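Local atomic coordinates of putative immunoglobulin-blocking virulence protein (Mycoplasma mycoides subsp. capri, PDB entry 7ADK), a protein that probably blocks host immunoglobulins as a virulence factor, acting together with a partner lipoprotein to which it is bound in this complex. Residues L643-E647 with S648-I652. Sequence-based numbering, arbitrary orientation.
Sequences LYNNE and SYFEI
Asn645 reaches across the loop 644-649 and donates a nearly straight hydrogen bond from its ND2 to the backbone O of Tyr649 (3.0 Å, N-H...O 173°). The acceptor lies in the plane of the amide, whereas ND2 stands above the carbonyl plane. CG of Asn645 is anti to the backbone N (chi1 -159°), which sends the amide across to the Tyr649 carbonyl; ND2 also gives a hydrogen bond to OD1 of Asn684 of the same chain, and OD1 of Asn645 takes a weak hydrogen bond from the N of Asn646. On the buried side Leu643 CD1 lies 4.5 Å from Phe650 CZ, a loose contact, and Phe679 and Tyr707 complete the cluster round the Phe650 ring.

The partly exposed side is packed more tightly, by a CH-pi contact with CB of Glu647 over one face of the Tyr649 ring, 3.8 Å from its centroid. The two side chains run alongside each other, carboxylate and ring planes 17° apart, while Glu647 OE2 forms a salt bridge with Lys687 of the lipoprotein chain. The loop links strand 640-643, beside 676-679 in one parallel sheet, to strand 650-652, which begins a second parallel sheet by pairing with 688-690.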
loop_
_atom_site.group_PDB
_atom_site.type_symbol
_atom_site.label_atom_id
_atom_site.label_comp_id
_atom_site.label_asym_id
_atom_site.label_seq_id
_atom_site.Cartn_x
_atom_site.Cartn_y
_atom_site.Cartn_z
ATOM N N LEU A 643 17.989 -13.299 7.342
ATOM C CA LEU A 643 19.053 -13.239 8.320
ATOM C C LEU A 643 18.952 -11.947 9.124
ATOM O O LEU A 643 18.606 -10.890 8.607
ATOM C CB LEU A 643 20.396 -13.333 7.585
ATOM C CG LEU A 643 20.659 -14.660 6.868
ATOM C CD1 LEU A 643 21.928 -14.581 6.044
ATOM C CD2 LEU A 643 20.768 -15.811 7.849
ATOM N N TYR A 644 19.327 -12.003 10.387
ATOM C CA TYR A 644 19.565 -10.798 11.152
ATOM C C TYR A 644 20.778 -10.028 10.630
ATOM O O TYR A 644 21.850 -10.611 10.455
ATOM C CB TYR A 644 19.723 -11.145 12.616
ATOM C CG TYR A 644 19.969 -9.928 13.463
ATOM C CD1 TYR A 644 18.909 -9.055 13.743
ATOM C CD2 TYR A 644 21.260 -9.648 13.935
ATOM C CE1 TYR A 644 19.131 -7.926 14.534
ATOM C CE2 TYR A 644 21.478 -8.528 14.743
ATOM C CZ TYR A 644 20.407 -7.678 15.058
ATOM O OH TYR A 644 20.581 -6.642 15.898
ATOM N N ASN A 645 20.638 -8.710 10.440
ATOM C CA ASN A 645 21.775 -7.801 10.349
ATOM C C ASN A 645 21.481 -6.414 10.931
ATOM O O ASN A 645 20.349 -5.950 10.929
ATOM C CB ASN A 645 22.312 -7.717 8.916
ATOM C CG ASN A 645 23.743 -7.228 8.903
ATOM O OD1 ASN A 645 24.479 -7.354 9.865
ATOM N ND2 ASN A 645 24.185 -6.619 7.852
ATOM N N ASN A 646 22.531 -5.774 11.426
ATOM C CA ASN A 646 22.520 -4.698 12.413
ATOM C C ASN A 646 23.237 -3.429 11.913
ATOM O O ASN A 646 22.963 -2.318 12.364
ATOM C CB ASN A 646 23.244 -5.310 13.627
ATOM C CG ASN A 646 23.044 -4.607 14.951
ATOM O OD1 ASN A 646 22.560 -3.507 15.054
ATOM N ND2 ASN A 646 23.393 -5.245 16.027
ATOM N N GLU A 647 24.153 -3.594 10.965
ATOM C CA GLU A 647 25.045 -2.587 10.395
ATOM C C GLU A 647 24.950 -2.605 8.866
ATOM O O GLU A 647 24.446 -3.564 8.293
ATOM C CB GLU A 647 26.493 -2.851 10.829
ATOM C CG GLU A 647 26.787 -2.586 12.312
ATOM C CD GLU A 647 26.722 -3.792 13.255
ATOM O OE1 GLU A 647 26.799 -4.962 12.819
ATOM O OE2 GLU A 647 26.604 -3.559 14.480
ATOM N N SER A 648 25.438 -1.558 8.197
ATOM C CA SER A 648 25.457 -1.424 6.730
ATOM C C SER A 648 26.292 -2.489 6.010
ATOM O O SER A 648 26.123 -2.702 4.817
ATOM C CB SER A 648 25.984 -0.045 6.353
ATOM O OG SER A 648 27.328 0.102 6.770
ATOM N N TYR A 649 27.188 -3.158 6.729
ATOM C CA TYR A 649 27.995 -4.270 6.262
ATOM C C TYR A 649 27.442 -5.599 6.785
ATOM O O TYR A 649 27.070 -5.726 7.946
ATOM C CB TYR A 649 29.463 -4.045 6.654
ATOM C CG TYR A 649 29.735 -3.806 8.127
ATOM C CD1 TYR A 649 29.737 -2.499 8.645
ATOM C CD2 TYR A 649 29.998 -4.887 8.979
ATOM C CE1 TYR A 649 29.994 -2.282 10.010
ATOM C CE2 TYR A 649 30.263 -4.672 10.345
ATOM C CZ TYR A 649 30.258 -3.366 10.866
ATOM O OH TYR A 649 30.522 -3.157 12.181
ATOM N N PHE A 650 27.395 -6.622 5.943
ATOM C CA PHE A 650 27.176 -7.983 6.413
ATOM C C PHE A 650 28.512 -8.577 6.870
ATOM O O PHE A 650 29.311 -9.035 6.062
ATOM C CB PHE A 650 26.484 -8.805 5.321
ATOM C CG PHE A 650 26.316 -10.267 5.670
ATOM C CD1 PHE A 650 25.577 -10.638 6.804
ATOM C CD2 PHE A 650 26.928 -11.256 4.885
ATOM C CE1 PHE A 650 25.460 -11.990 7.152
ATOM C CE2 PHE A 650 26.811 -12.605 5.232
ATOM C CZ PHE A 650 26.078 -12.970 6.367
ATOM N N GLU A 651 28.775 -8.542 8.169
ATOM C CA GLU A 651 29.966 -9.133 8.767
ATOM C C GLU A 651 29.850 -10.655 8.775
ATOM O O GLU A 651 28.863 -11.214 9.259
ATOM C CB GLU A 651 30.191 -8.542 10.170
ATOM C CG GLU A 651 31.607 -8.718 10.729
ATOM C CD GLU A 651 31.910 -10.085 11.344
ATOM O OE1 GLU A 651 30.983 -10.811 11.761
ATOM O OE2 GLU A 651 33.103 -10.432 11.454
ATOM N N ILE A 652 30.841 -11.347 8.215
ATOM C CA ILE A 652 30.919 -12.807 8.244
ATOM C C ILE A 652 32.371 -13.267 8.430
ATOM O O ILE A 652 33.283 -12.735 7.806
ATOM C CB ILE A 652 30.167 -13.416 7.033
ATOM C CG1 ILE A 652 30.077 -14.948 7.123
ATOM C CG2 ILE A 652 30.757 -13.006 5.688
ATOM C CD1 ILE A 652 28.941 -15.550 6.308
#